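Local coordinates for DisA protein (Sorangium cellulosum, PDB 6CCA) that is a carbon methyltransferase of the disorazol polyketide assembly line that probably transfers methyl groups to the growing chain to build a gem-dimethyl unit, at residues R140-Q143 / Q144-L148; A110-G114 / A115-R119; P373-K376 / G377-E381; L69-I72 / F73-G77. One frame throughout, in Å; residues are numbered along the deposited sequence.

Interaction 1 (R140-Q143 / Q144-L148); sequences RRMQ and QLADL
R141 NH1 donates to Q144 OE1 over 3.0 Å, the one hydrogen bond between side chains of 140-143 and 144-148; the amide of Q143 turns back instead, NE2 bonding to E139. The acceptor sits at the edge of the guanidinium, close to its plane, but NH1 stands above the plane of the amide carbonyl, so the bond misses the lone-pair direction. The two flat groups are turned almost perpendicular, 85° apart. R141 reaches this position because CG lies opposite the backbone N (chi1 -170°) and the chain then bends at chi2, which swings the charged end along the helix toward its C-terminus.

Apolar packing uses the same guanidinium from another direction. L145 CD2 rests over the centre of one face, 3.7 Å from R141 CZ, while Q144 keeps to the rim, so a single planar cation is held at face and edge together. This i to i+3 and i to i+4 pairing belongs to the last turns of helix 135-146, whose L145 and M142 face F64 of helix 55-75 and V155 of helix 152-163; R141 itself lies against A60 and F64.

Backbone bonds carry the rest. Q144 N, L145 N and A146 N bind R140 O, R141 O and M142 O, the last at 2.9 Å with a more bent N-H...O angle of 144°. Farther along, D147 N bonds to Q144 O and L148 N to L145 O.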
ATOM      1  N   ARG A 140      21.808   6.849 -17.215  1.00 20.96           N
ATOM      2  CA  ARG A 140      22.960   6.131 -16.651  1.00 23.59           C
ATOM      3  C   ARG A 140      22.630   5.680 -15.258  1.00 20.86           C
ATOM      4  O   ARG A 140      22.904   4.542 -14.864  1.00 21.06           O
ATOM      5  CB  ARG A 140      24.277   6.967 -16.645  1.00 26.68           C
ATOM      6  CG  ARG A 140      24.899   7.188 -18.035  1.00 40.75           C
ATOM      7  CD  ARG A 140      26.265   7.978 -18.087  1.00 43.62           C
ATOM      8  NE  ARG A 140      26.114   9.451 -17.853  1.00 52.66           N
ATOM      9  CZ  ARG A 140      26.019  10.421 -18.781  1.00 52.79           C
ATOM     10  NH1 ARG A 140      26.088  10.164 -20.091  1.00 51.70           N
ATOM     11  NH2 ARG A 140      25.847  11.672 -18.381  1.00 54.42           N
ATOM     12  N   ARG A 141      22.045   6.563 -14.462  1.00 21.89           N
ATOM     13  CA  ARG A 141      21.712   6.202 -13.036  1.00 19.03           C
ATOM     14  C   ARG A 141      20.722   5.098 -12.938  1.00 18.37           C
ATOM     15  O   ARG A 141      20.872   4.216 -12.108  1.00 18.79           O
ATOM     16  CB  ARG A 141      21.214   7.432 -12.263  1.00 19.00           C
ATOM     17  CG  ARG A 141      21.066   7.259 -10.751  1.00 20.47           C
ATOM     18  CD  ARG A 141      22.339   6.707 -10.182  1.00 21.36           C
ATOM     19  NE  ARG A 141      22.268   6.685  -8.721  1.00 19.53           N
ATOM     20  CZ  ARG A 141      23.168   6.040  -7.969  1.00 22.36           C
ATOM     21  NH1 ARG A 141      24.122   5.305  -8.566  1.00 20.72           N
ATOM     22  NH2 ARG A 141      23.058   6.062  -6.640  1.00 20.16           N
ATOM     23  N   MET A 142      19.731   5.109 -13.812  1.00 16.96           N
ATOM     24  CA  MET A 142      18.758   4.041 -13.937  1.00 17.73           C
ATOM     25  C   MET A 142      19.461   2.702 -14.137  1.00 18.77           C
ATOM     26  O   MET A 142      19.141   1.709 -13.483  1.00 18.29           O
ATOM     27  CB  MET A 142      17.812   4.320 -15.126  1.00 18.78           C
ATOM     28  CG  MET A 142      16.739   3.251 -15.313  1.00 18.84           C
ATOM     29  SD  MET A 142      17.235   1.773 -16.195  1.00 23.16           S
ATOM     30  CE  MET A 142      17.469   2.423 -17.886  1.00 24.90           C
ATOM     31  N   GLN A 143      20.438   2.643 -15.048  1.00 18.07           N
ATOM     32  CA  GLN A 143      21.119   1.362 -15.309  1.00 20.82           C
ATOM     33  C   GLN A 143      21.916   0.870 -14.112  1.00 19.88           C
ATOM     34  O   GLN A 143      21.887  -0.333 -13.796  1.00 20.23           O
ATOM     35  CB  GLN A 143      22.088   1.476 -16.504  1.00 24.98           C
ATOM     36  CG  GLN A 143      21.315   1.665 -17.794  1.00 27.76           C
ATOM     37  CD  GLN A 143      22.121   1.228 -19.030  1.00 35.86           C
ATOM     38  OE1 GLN A 143      22.873   0.239 -18.950  1.00 38.16           O
ATOM     39  NE2 GLN A 143      21.947   1.931 -20.175  1.00 31.77           N
ATOM     40  N   GLN A 144      22.539   1.811 -13.425  1.00 18.28           N
ATOM     41  CA  GLN A 144      23.272   1.491 -12.182  1.00 22.63           C
ATOM     42  C   GLN A 144      22.346   0.930 -11.102  1.00 21.05           C
ATOM     43  O   GLN A 144      22.639  -0.058 -10.466  1.00 18.16           O
ATOM     44  CB  GLN A 144      23.936   2.744 -11.669  1.00 22.48           C
ATOM     45  CG  GLN A 144      25.015   3.273 -12.591  1.00 24.61           C
ATOM     46  CD  GLN A 144      25.630   4.560 -12.149  1.00 23.88           C
ATOM     47  OE1 GLN A 144      25.078   5.329 -11.374  1.00 26.21           O
ATOM     48  NE2 GLN A 144      26.812   4.855 -12.722  1.00 25.50           N
ATOM     49  N   LEU A 145      21.170   1.566 -10.934  1.00 17.66           N
ATOM     50  CA  LEU A 145      20.266   1.158  -9.871  1.00 17.62           C
ATOM     51  C   LEU A 145      19.557  -0.097 -10.225  1.00 18.94           C
ATOM     52  O   LEU A 145      19.232  -0.871  -9.327  1.00 18.37           O
ATOM     53  CB  LEU A 145      19.359   2.292  -9.465  1.00 18.00           C
ATOM     54  CG  LEU A 145      20.018   3.513  -8.861  1.00 18.82           C
ATOM     55  CD1 LEU A 145      18.950   4.551  -8.450  1.00 20.03           C
ATOM     56  CD2 LEU A 145      20.849   3.139  -7.629  1.00 19.19           C
ATOM     57  N   ALA A 146      19.384  -0.376 -11.536  1.00 20.38           N
ATOM     58  CA  ALA A 146      18.742  -1.608 -11.983  1.00 21.31           C
ATOM     59  C   ALA A 146      19.594  -2.836 -11.622  1.00 20.31           C
ATOM     60  O   ALA A 146      19.049  -3.908 -11.614  1.00 23.43           O
ATOM     61  CB  ALA A 146      18.404  -1.624 -13.528  1.00 21.96           C
ATOM     62  N   ASP A 147      20.888  -2.652 -11.360  1.00 24.39           N
ATOM     63  CA  ASP A 147      21.812  -3.702 -10.997  1.00 26.13           C
ATOM     64  C   ASP A 147      21.745  -4.017  -9.474  1.00 26.89           C
ATOM     65  O   ASP A 147      22.538  -4.812  -8.981  1.00 27.14           O
ATOM     66  CB  ASP A 147      23.211  -3.252 -11.363  1.00 29.09           C
ATOM     67  CG  ASP A 147      24.206  -4.393 -11.403  1.00 33.89           C
ATOM     68  OD1 ASP A 147      23.868  -5.386 -12.056  1.00 31.12           O
ATOM     69  OD2 ASP A 147      25.302  -4.269 -10.767  1.00 33.77           O
ATOM     70  N   LEU A 148      20.817  -3.372  -8.747  1.00 23.30           N
ATOM     71  CA  LEU A 148      20.553  -3.716  -7.350  1.00 22.71           C
ATOM     72  C   LEU A 148      19.239  -4.466  -7.237  1.00 22.04           C
ATOM     73  O   LEU A 148      18.137  -3.906  -7.369  1.00 19.25           O
ATOM     74  CB  LEU A 148      20.633  -2.458  -6.499  1.00 23.82           C
ATOM     75  CG  LEU A 148      22.027  -1.862  -6.371  1.00 26.77           C
ATOM     76  CD1 LEU A 148      21.886  -0.389  -6.001  1.00 28.71           C
ATOM     77  CD2 LEU A 148      22.814  -2.606  -5.312  1.00 30.10           C
TER

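Interaction 2 (A110-G114 / A115-R119); sequences AILEG and AGYLR
L112 O receives the amide of Y117 at 2.9 Å, the central bond of a Schellman motif that ends helix 102-114. G116, with phi 86°, is where the chain leaves helical geometry, a positive phi that glycine adopts readily. G116 N turns back to E113 O at 3.0 Å, approaching well above the carbonyl plane, and a weak bond from L118 N also falls on L112 O.

Around these backbone bonds lies an apolar shell. L112 CB meets L118 CG at 3.9 Å. Farther along the same side chain, L112 CD2 comes obliquely to Y117 CD2 at 4.0 Å, reaching the tyrosine with CG turned opposite the carbonyl carbon (chi1 -66°).

Farther out, the Y117 hydroxyl is hydrogen-bonded with D67 and K134, and the ring touches L70 of helix 55-75. Backbone bonds of Y117 with S128 and of R119 with F126 then carry the chain into the edge strand 118-121 of a small antiparallel sheet. Back at the turn, E113 CA directs its hydrogen at L118 O over 3.5 Å, with an angle of 160° at that hydrogen.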
ATOM      1  N   ALA A 110       6.624  20.254  -5.055  1.00 20.52           N
ATOM      2  CA  ALA A 110       7.229  20.161  -3.741  1.00 20.94           C
ATOM      3  C   ALA A 110       8.334  19.127  -3.654  1.00 20.67           C
ATOM      4  O   ALA A 110       9.287  19.299  -2.911  1.00 19.11           O
ATOM      5  CB  ALA A 110       6.171  19.843  -2.660  1.00 26.37           C
ATOM      6  N   ILE A 111       8.222  18.003  -4.390  1.00 18.93           N
ATOM      7  CA  ILE A 111       9.372  17.083  -4.499  1.00 18.90           C
ATOM      8  C   ILE A 111      10.614  17.794  -5.066  1.00 18.19           C
ATOM      9  O   ILE A 111      11.709  17.665  -4.499  1.00 17.94           O
ATOM     10  CB  ILE A 111       9.069  15.867  -5.413  1.00 19.11           C
ATOM     11  CG1 ILE A 111       8.032  14.998  -4.696  1.00 20.17           C
ATOM     12  CG2 ILE A 111      10.359  15.119  -5.653  1.00 19.65           C
ATOM     13  CD1 ILE A 111       7.536  13.766  -5.430  1.00 19.00           C
ATOM     14  N   LEU A 112      10.412  18.544  -6.148  1.00 18.27           N
ATOM     15  CA  LEU A 112      11.558  19.323  -6.700  1.00 19.50           C
ATOM     16  C   LEU A 112      12.108  20.377  -5.700  1.00 18.64           C
ATOM     17  O   LEU A 112      13.356  20.600  -5.573  1.00 22.18           O
ATOM     18  CB  LEU A 112      11.175  19.942  -8.020  1.00 21.09           C
ATOM     19  CG  LEU A 112      10.892  18.961  -9.171  1.00 20.36           C
ATOM     20  CD1 LEU A 112      10.469  19.721 -10.418  1.00 23.45           C
ATOM     21  CD2 LEU A 112      12.086  18.061  -9.343  1.00 21.49           C
ATOM     22  N   GLU A 113      11.214  20.991  -4.993  1.00 20.87           N
ATOM     23  CA  GLU A 113      11.590  21.948  -3.954  1.00 25.18           C
ATOM     24  C   GLU A 113      12.402  21.273  -2.859  1.00 24.50           C
ATOM     25  O   GLU A 113      13.460  21.745  -2.457  1.00 24.58           O
ATOM     26  CB  GLU A 113      10.337  22.625  -3.409  1.00 27.82           C
ATOM     27  CG  GLU A 113      10.664  23.697  -2.351  1.00 33.64           C
ATOM     28  CD  GLU A 113       9.460  24.105  -1.528  1.00 41.64           C
ATOM     29  OE1 GLU A 113       8.443  23.366  -1.411  1.00 43.90           O
ATOM     30  OE2 GLU A 113       9.526  25.206  -1.006  1.00 41.52           O
ATOM     31  N   GLY A 114      11.950  20.110  -2.381  1.00 26.10           N
ATOM     32  CA  GLY A 114      12.652  19.396  -1.345  1.00 22.91           C
ATOM     33  C   GLY A 114      13.981  18.846  -1.774  1.00 27.12           C
ATOM     34  O   GLY A 114      14.908  18.704  -0.955  1.00 27.11           O
ATOM     35  N   ALA A 115      14.136  18.612  -3.083  1.00 25.56           N
ATOM     36  CA  ALA A 115      15.385  18.177  -3.627  1.00 25.44           C
ATOM     37  C   ALA A 115      16.390  19.344  -3.870  1.00 23.74           C
ATOM     38  O   ALA A 115      17.489  19.072  -4.326  1.00 25.62           O
ATOM     39  CB  ALA A 115      15.128  17.453  -4.963  1.00 23.61           C
ATOM     40  N   GLY A 116      15.984  20.595  -3.677  1.00 27.16           N
ATOM     41  CA  GLY A 116      16.891  21.712  -3.941  1.00 29.56           C
ATOM     42  C   GLY A 116      16.918  22.205  -5.383  1.00 30.50           C
ATOM     43  O   GLY A 116      17.753  23.035  -5.735  1.00 28.20           O
ATOM     44  N   TYR A 117      15.984  21.746  -6.240  1.00 29.46           N
ATOM     45  CA  TYR A 117      15.921  22.221  -7.607  1.00 22.96           C
ATOM     46  C   TYR A 117      15.060  23.435  -7.825  1.00 26.14           C
ATOM     47  O   TYR A 117      15.302  24.192  -8.774  1.00 27.09           O
ATOM     48  CB  TYR A 117      15.419  21.078  -8.530  1.00 22.85           C
ATOM     49  CG  TYR A 117      16.359  19.880  -8.679  1.00 22.37           C
ATOM     50  CD1 TYR A 117      17.674  20.046  -9.071  1.00 24.82           C
ATOM     51  CD2 TYR A 117      15.922  18.565  -8.492  1.00 22.35           C
ATOM     52  CE1 TYR A 117      18.548  18.984  -9.221  1.00 24.68           C
ATOM     53  CE2 TYR A 117      16.779  17.495  -8.650  1.00 21.76           C
ATOM     54  CZ  TYR A 117      18.097  17.706  -9.033  1.00 24.76           C
ATOM     55  OH  TYR A 117      18.998  16.682  -9.188  1.00 24.15           O
ATOM     56  N   LEU A 118      13.993  23.621  -7.026  1.00 26.16           N
ATOM     57  CA  LEU A 118      13.092  24.766  -7.145  1.00 28.86           C
ATOM     58  C   LEU A 118      13.124  25.495  -5.798  1.00 30.91           C
ATOM     59  O   LEU A 118      13.291  24.865  -4.761  1.00 28.50           O
ATOM     60  CB  LEU A 118      11.636  24.398  -7.408  1.00 27.06           C
ATOM     61  CG  LEU A 118      11.271  23.799  -8.750  1.00 26.48           C
ATOM     62  CD1 LEU A 118       9.802  23.578  -8.834  1.00 24.05           C
ATOM     63  CD2 LEU A 118      11.762  24.657  -9.936  1.00 27.74           C
ATOM     64  N   ARG A 119      13.008  26.817  -5.863  1.00 31.53           N
ATOM     65  CA  ARG A 119      12.653  27.629  -4.710  1.00 32.63           C
ATOM     66  C   ARG A 119      11.265  28.108  -5.015  1.00 29.90           C
ATOM     67  O   ARG A 119      10.968  28.565  -6.126  1.00 32.85           O
ATOM     68  CB  ARG A 119      13.630  28.784  -4.514  1.00 42.16           C
ATOM     69  CG  ARG A 119      13.334  29.630  -3.272  1.00 48.49           C
ATOM     70  CD  ARG A 119      14.572  30.352  -2.713  1.00 50.57           C
ATOM     71  NE  ARG A 119      15.475  30.907  -3.736  1.00 50.99           N
ATOM     72  CZ  ARG A 119      15.181  31.940  -4.528  1.00 54.73           C
ATOM     73  NH1 ARG A 119      13.989  32.549  -4.413  1.00 56.58           N
ATOM     74  NH2 ARG A 119      16.080  32.379  -5.432  1.00 49.93           N
TER

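Interaction 3 (P373-K376 / G377-E381); sequences PMWK and GLLEE
K376 and E380 lean toward each other across one turn of the helix, their side chains meeting at a slant, and close a salt bridge of 2.7 Å between K376 NZ and E380 OE2. The ammonium meets OE2 on its syn side, 25° out of the carboxylate plane. The lysine runs straight from CB, its CG opposite the backbone N (chi1 -176°), and bends only at the last torsion, which tips NZ over toward the glutamate. E380 comes the other way with an extended chain. A water joins the same pair by a second route: it accepts from K376 NZ and donates to E380 OE1 at 2.8 Å, so both carboxylate oxygens are engaged and the rotation of the group is restrained.

W375 and L379 form the next i to i+4 pair around the helix. L379 CD1 approaches the indole obliquely, 4.3 Å from W375 CE3, and L379 CG lies 3.1 Å from W375 O, close against the backbone. Beneath them the backbone bonds are regular; G377 N to P373 O is nearly straight at 171°.

The buried side meets L315 and L319 of helix 315-325 and L332 and L334 of strand 330-337, while K376 and E380 touch V387. The result is an amphipathic helix packed against the central sheet, consistent with the Rossmann-like architecture of class I methyltransferases, with its lysine-glutamate pair on the outer flank.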
ATOM      1  N   PRO A 373       3.042   5.305  13.606  1.00 20.76           N
ATOM      2  CA  PRO A 373       2.434   5.979  14.788  1.00 22.40           C
ATOM      3  C   PRO A 373       1.058   6.514  14.495  1.00 20.01           C
ATOM      4  O   PRO A 373       0.144   6.349  15.318  1.00 22.42           O
ATOM      5  CB  PRO A 373       3.451   7.100  15.165  1.00 23.98           C
ATOM      6  CG  PRO A 373       4.781   6.635  14.595  1.00 25.32           C
ATOM      7  CD  PRO A 373       4.435   5.768  13.339  1.00 22.59           C
ATOM      8  N   MET A 374       0.843   7.052  13.314  1.00 21.14           N
ATOM      9  CA  MET A 374      -0.496   7.502  12.920  1.00 21.11           C
ATOM     10  C   MET A 374      -1.548   6.373  12.843  1.00 22.39           C
ATOM     11  O   MET A 374      -2.671   6.532  13.312  1.00 20.89           O
ATOM     12  CB  MET A 374      -0.494   8.267  11.596  1.00 22.93           C
ATOM     13  CG  MET A 374       0.256   9.628  11.639  1.00 22.81           C
ATOM     14  SD  MET A 374       0.700  10.187   9.960  1.00 21.46           S
ATOM     15  CE  MET A 374      -0.819  10.789   9.359  1.00 19.64           C
ATOM     16  N   TRP A 375      -1.174   5.232  12.299  1.00 17.63           N
ATOM     17  CA  TRP A 375      -2.087   4.076  12.283  1.00 18.32           C
ATOM     18  C   TRP A 375      -2.395   3.595  13.709  1.00 17.05           C
ATOM     19  O   TRP A 375      -3.562   3.306  14.020  1.00 19.48           O
ATOM     20  CB  TRP A 375      -1.445   2.899  11.536  1.00 16.99           C
ATOM     21  CG  TRP A 375      -1.680   2.881  10.054  1.00 15.95           C
ATOM     22  CD1 TRP A 375      -0.702   3.015   9.121  1.00 18.22           C
ATOM     23  CD2 TRP A 375      -2.908   2.652   9.308  1.00 17.26           C
ATOM     24  NE1 TRP A 375      -1.225   2.875   7.860  1.00 16.84           N
ATOM     25  CE2 TRP A 375      -2.574   2.723   7.942  1.00 15.99           C
ATOM     26  CE3 TRP A 375      -4.254   2.453   9.658  1.00 18.08           C
ATOM     27  CZ2 TRP A 375      -3.485   2.560   6.946  1.00 17.13           C
ATOM     28  CZ3 TRP A 375      -5.182   2.351   8.651  1.00 18.70           C
ATOM     29  CH2 TRP A 375      -4.775   2.385   7.297  1.00 19.52           C
ATOM     30  N   LYS A 376      -1.382   3.604  14.565  1.00 19.27           N
ATOM     31  CA  LYS A 376      -1.556   3.182  15.970  1.00 20.45           C
ATOM     32  C   LYS A 376      -2.580   4.074  16.633  1.00 21.44           C
ATOM     33  O   LYS A 376      -3.620   3.578  17.200  1.00 19.24           O
ATOM     34  CB  LYS A 376      -0.206   3.048  16.702  1.00 24.46           C
ATOM     35  CG  LYS A 376      -0.317   2.534  18.132  1.00 25.04           C
ATOM     36  CD  LYS A 376       1.004   2.404  18.832  1.00 26.24           C
ATOM     37  CE  LYS A 376       0.826   1.712  20.190  1.00 27.86           C
ATOM     38  NZ  LYS A 376       0.120   2.592  21.082  1.00 29.83           N
ATOM     39  N   GLY A 377      -2.373   5.382  16.553  1.00 21.18           N
ATOM     40  CA  GLY A 377      -3.295   6.354  17.197  1.00 22.09           C
ATOM     41  C   GLY A 377      -4.669   6.305  16.624  1.00 24.86           C
ATOM     42  O   GLY A 377      -5.688   6.277  17.342  1.00 22.53           O
ATOM     43  N   LEU A 378      -4.764   6.222  15.309  1.00 23.65           N
ATOM     44  CA  LEU A 378      -6.087   6.134  14.737  1.00 20.90           C
ATOM     45  C   LEU A 378      -6.876   4.841  15.094  1.00 18.25           C
ATOM     46  O   LEU A 378      -8.110   4.917  15.349  1.00 22.24           O
ATOM     47  CB  LEU A 378      -6.050   6.275  13.205  1.00 23.90           C
ATOM     48  CG  LEU A 378      -7.371   6.265  12.419  1.00 22.60           C
ATOM     49  CD1 LEU A 378      -8.282   7.414  12.764  1.00 29.19           C
ATOM     50  CD2 LEU A 378      -7.158   6.221  10.913  1.00 26.70           C
ATOM     51  N   LEU A 379      -6.207   3.701  15.052  1.00 18.71           N
ATOM     52  CA  LEU A 379      -6.894   2.433  15.276  1.00 20.74           C
ATOM     53  C   LEU A 379      -7.354   2.465  16.763  1.00 20.64           C
ATOM     54  O   LEU A 379      -8.463   1.973  17.073  1.00 21.39           O
ATOM     55  CB  LEU A 379      -5.947   1.280  15.076  1.00 19.45           C
ATOM     56  CG  LEU A 379      -5.685   1.040  13.576  1.00 18.64           C
ATOM     57  CD1 LEU A 379      -4.447   0.249  13.342  1.00 17.39           C
ATOM     58  CD2 LEU A 379      -6.908   0.321  12.918  1.00 21.63           C
ATOM     59  N   GLU A 380      -6.455   2.930  17.642  1.00 20.27           N
ATOM     60  CA  GLU A 380      -6.882   3.118  19.092  1.00 22.23           C
ATOM     61  C   GLU A 380      -8.100   3.989  19.259  1.00 24.33           C
ATOM     62  O   GLU A 380      -9.045   3.617  19.994  1.00 24.48           O
ATOM     63  CB  GLU A 380      -5.706   3.640  19.925  1.00 22.32           C
ATOM     64  CG  GLU A 380      -4.695   2.566  20.162  1.00 22.41           C
ATOM     65  CD  GLU A 380      -3.378   3.053  20.757  1.00 24.14           C
ATOM     66  OE1 GLU A 380      -3.209   4.265  20.831  1.00 32.00           O
ATOM     67  OE2 GLU A 380      -2.532   2.210  21.130  1.00 28.33           O
ATOM     68  N   GLU A 381      -8.148   5.130  18.584  1.00 23.12           N
ATOM     69  CA  GLU A 381      -9.317   5.984  18.649  1.00 27.62           C
ATOM     70  C   GLU A 381     -10.554   5.327  18.173  1.00 30.48           C
ATOM     71  O   GLU A 381     -11.634   5.675  18.613  1.00 27.02           O
ATOM     72  CB  GLU A 381      -9.154   7.259  17.826  1.00 28.25           C
ATOM     73  CG  GLU A 381      -8.201   8.236  18.443  1.00 30.74           C
ATOM     74  CD  GLU A 381      -7.784   9.333  17.483  1.00 34.30           C
ATOM     75  OE1 GLU A 381      -8.517   9.688  16.544  1.00 37.14           O
ATOM     76  OE2 GLU A 381      -6.703   9.843  17.699  1.00 42.13           O
TER
HETATM   77  O   HOH W   1      -0.747   5.510  20.132  1.00 36.92           O

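Interaction 4 (L69-I72 / F73-G77); sequences LLCI and FQDMG
C71 O takes the amide of D75 at 2.8 Å, with an N-H...O angle of 173°, the shortest of the backbone hydrogen bonds between 69-72 and 73-77. The motif is the end of helix 55-75, a Schellman closure in which G77 adopts positive phi (83°) and its amide bonds to Q74 O. Between them M76 N reaches back to I72 O at 3.0 Å by a less straight bond.

L69 and F73 lie side by side and point the same way. The methyl L69 CD1 touches F73 CE2 at 3.6 Å, and L69 O stands at the ring edge, near its plane. F73 is set there by its first torsion, which turns CG opposite the carbonyl carbon (chi1 -77°), back along the helix toward L69. Its ring also meets that of F79, and L112 of helix 102-114 packs on both residues of the pair L69 and F73.

Q74 crosses L70 at a slant, with its NE2 3.8 Å from L70 CG. The amide has several partners: NE2 donates to the carbonyls of T132 and F79, and OE1 accepts from K134 N, which fixes the flip of the group and ties the helix end to the loops that follow. On another flank Y162 of helix 152-163 lies against C71 and I72. Toward the helix end, the methyl I72 CG2 sits 4.2 Å from the sulfur M76 SD.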
ATOM      1  N   LEU A  69      12.233  13.038 -11.949  1.00 14.91           N
ATOM      2  CA  LEU A  69      11.182  14.003 -12.021  1.00 17.84           C
ATOM      3  C   LEU A  69      11.657  15.307 -12.696  1.00 16.39           C
ATOM      4  O   LEU A  69      10.955  15.854 -13.535  1.00 17.27           O
ATOM      5  CB  LEU A  69      10.620  14.276 -10.625  1.00 17.45           C
ATOM      6  CG  LEU A  69       9.529  15.314 -10.577  1.00 17.28           C
ATOM      7  CD1 LEU A  69       8.349  15.008 -11.463  1.00 17.49           C
ATOM      8  CD2 LEU A  69       9.050  15.504  -9.125  1.00 17.94           C
ATOM      9  N   LEU A  70      12.807  15.803 -12.320  1.00 16.20           N
ATOM     10  CA  LEU A  70      13.326  16.994 -13.007  1.00 17.37           C
ATOM     11  C   LEU A  70      13.416  16.735 -14.530  1.00 17.49           C
ATOM     12  O   LEU A  70      12.973  17.577 -15.364  1.00 17.64           O
ATOM     13  CB  LEU A  70      14.657  17.391 -12.472  1.00 18.64           C
ATOM     14  CG  LEU A  70      15.293  18.654 -13.108  1.00 19.74           C
ATOM     15  CD1 LEU A  70      14.392  19.880 -13.112  1.00 23.04           C
ATOM     16  CD2 LEU A  70      16.645  18.976 -12.424  1.00 19.33           C
ATOM     17  N   CYS A  71      13.942  15.562 -14.881  1.00 17.40           N
ATOM     18  CA  CYS A  71      14.029  15.128 -16.277  1.00 17.67           C
ATOM     19  C   CYS A  71      12.668  15.107 -16.954  1.00 18.44           C
ATOM     20  O   CYS A  71      12.557  15.593 -18.097  1.00 19.19           O
ATOM     21  CB  CYS A  71      14.770  13.811 -16.405  1.00 20.11           C
ATOM     22  SG  CYS A  71      15.337  13.504 -18.108  1.00 24.35           S
ATOM     23  N   ILE A  72      11.607  14.644 -16.282  1.00 16.50           N
ATOM     24  CA  ILE A  72      10.279  14.643 -16.891  1.00 19.02           C
ATOM     25  C   ILE A  72       9.819  16.076 -17.258  1.00 19.37           C
ATOM     26  O   ILE A  72       9.386  16.374 -18.388  1.00 19.58           O
ATOM     27  CB  ILE A  72       9.259  14.015 -15.914  1.00 19.25           C
ATOM     28  CG1 ILE A  72       9.518  12.504 -15.849  1.00 17.47           C
ATOM     29  CG2 ILE A  72       7.822  14.360 -16.334  1.00 19.10           C
ATOM     30  CD1 ILE A  72       8.885  11.792 -14.678  1.00 16.47           C
ATOM     31  N   PHE A  73       9.931  16.984 -16.319  1.00 19.96           N
ATOM     32  CA  PHE A  73       9.660  18.408 -16.663  1.00 20.61           C
ATOM     33  C   PHE A  73      10.510  18.936 -17.848  1.00 22.55           C
ATOM     34  O   PHE A  73       9.965  19.631 -18.750  1.00 26.09           O
ATOM     35  CB  PHE A  73       9.820  19.292 -15.435  1.00 21.61           C
ATOM     36  CG  PHE A  73       8.656  19.227 -14.483  1.00 22.80           C
ATOM     37  CD1 PHE A  73       7.517  19.999 -14.703  1.00 25.29           C
ATOM     38  CD2 PHE A  73       8.714  18.439 -13.370  1.00 22.63           C
ATOM     39  CE1 PHE A  73       6.440  19.966 -13.822  1.00 27.43           C
ATOM     40  CE2 PHE A  73       7.656  18.392 -12.470  1.00 25.28           C
ATOM     41  CZ  PHE A  73       6.524  19.158 -12.674  1.00 28.94           C
ATOM     42  N   GLN A  74      11.815  18.646 -17.850  1.00 21.54           N
ATOM     43  CA  GLN A  74      12.686  19.107 -18.918  1.00 23.12           C
ATOM     44  C   GLN A  74      12.256  18.551 -20.242  1.00 28.73           C
ATOM     45  O   GLN A  74      12.196  19.304 -21.255  1.00 27.47           O
ATOM     46  CB  GLN A  74      14.131  18.755 -18.673  1.00 21.31           C
ATOM     47  CG  GLN A  74      14.661  19.446 -17.446  1.00 23.66           C
ATOM     48  CD  GLN A  74      16.077  19.179 -17.149  1.00 24.61           C
ATOM     49  OE1 GLN A  74      16.668  18.160 -17.566  1.00 26.46           O
ATOM     50  NE2 GLN A  74      16.680  20.101 -16.393  1.00 28.61           N
ATOM     51  N   ASP A  75      11.913  17.249 -20.255  1.00 24.81           N
ATOM     52  CA  ASP A  75      11.294  16.653 -21.451  1.00 26.78           C
ATOM     53  C   ASP A  75      10.035  17.370 -21.882  1.00 28.36           C
ATOM     54  O   ASP A  75       9.736  17.350 -23.029  1.00 30.90           O
ATOM     55  CB  ASP A  75      10.899  15.204 -21.219  1.00 26.75           C
ATOM     56  CG  ASP A  75      12.112  14.288 -21.039  1.00 24.93           C
ATOM     57  OD1 ASP A  75      13.248  14.643 -21.416  1.00 25.75           O
ATOM     58  OD2 ASP A  75      11.935  13.169 -20.537  1.00 25.89           O
ATOM     59  N   MET A  76       9.254  17.922 -20.967  1.00 26.57           N
ATOM     60  CA  MET A  76       8.103  18.721 -21.341  1.00 28.22           C
ATOM     61  C   MET A  76       8.417  20.219 -21.623  1.00 30.20           C
ATOM     62  O   MET A  76       7.481  20.993 -21.827  1.00 34.07           O
ATOM     63  CB  MET A  76       7.036  18.586 -20.283  1.00 28.42           C
ATOM     64  CG  MET A  76       6.431  17.193 -20.188  1.00 28.10           C
ATOM     65  SD  MET A  76       5.460  16.925 -18.719  1.00 30.70           S
ATOM     66  CE  MET A  76       3.895  17.518 -19.272  1.00 32.00           C
ATOM     67  N   GLY A  77       9.688  20.613 -21.601  1.00 30.92           N
ATOM     68  CA  GLY A  77      10.107  21.996 -21.864  1.00 37.27           C
ATOM     69  C   GLY A  77      10.006  22.917 -20.663  1.00 40.09           C
ATOM     70  O   GLY A  77       9.752  24.123 -20.811  1.00 35.80           O
TER

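All four interactions are local, spanning turns or ends of helices, yet their chemistry follows their place. Interaction 4 is buried and interaction 2 partly so; they share one interface, where helix 55-75 meets the end of helix 102-114, and touch directly, L112 CD1 to F73 CD2 at 3.7 Å. In both, a Schellman motif with a positive-phi glycine (G77, G116) ends the helix. Interaction 1, at the surface, belongs to a helix that packs on the same helix 55-75, about 20 Å from interaction 4 between centres, and relies on an arginine-glutamine pair. Interaction 3, partly buried like interaction 2, stands apart on the central sheet, about 38 Å from interaction 1 between centres; there a lysine-glutamate salt bridge borders a buried tryptophan-leucine face.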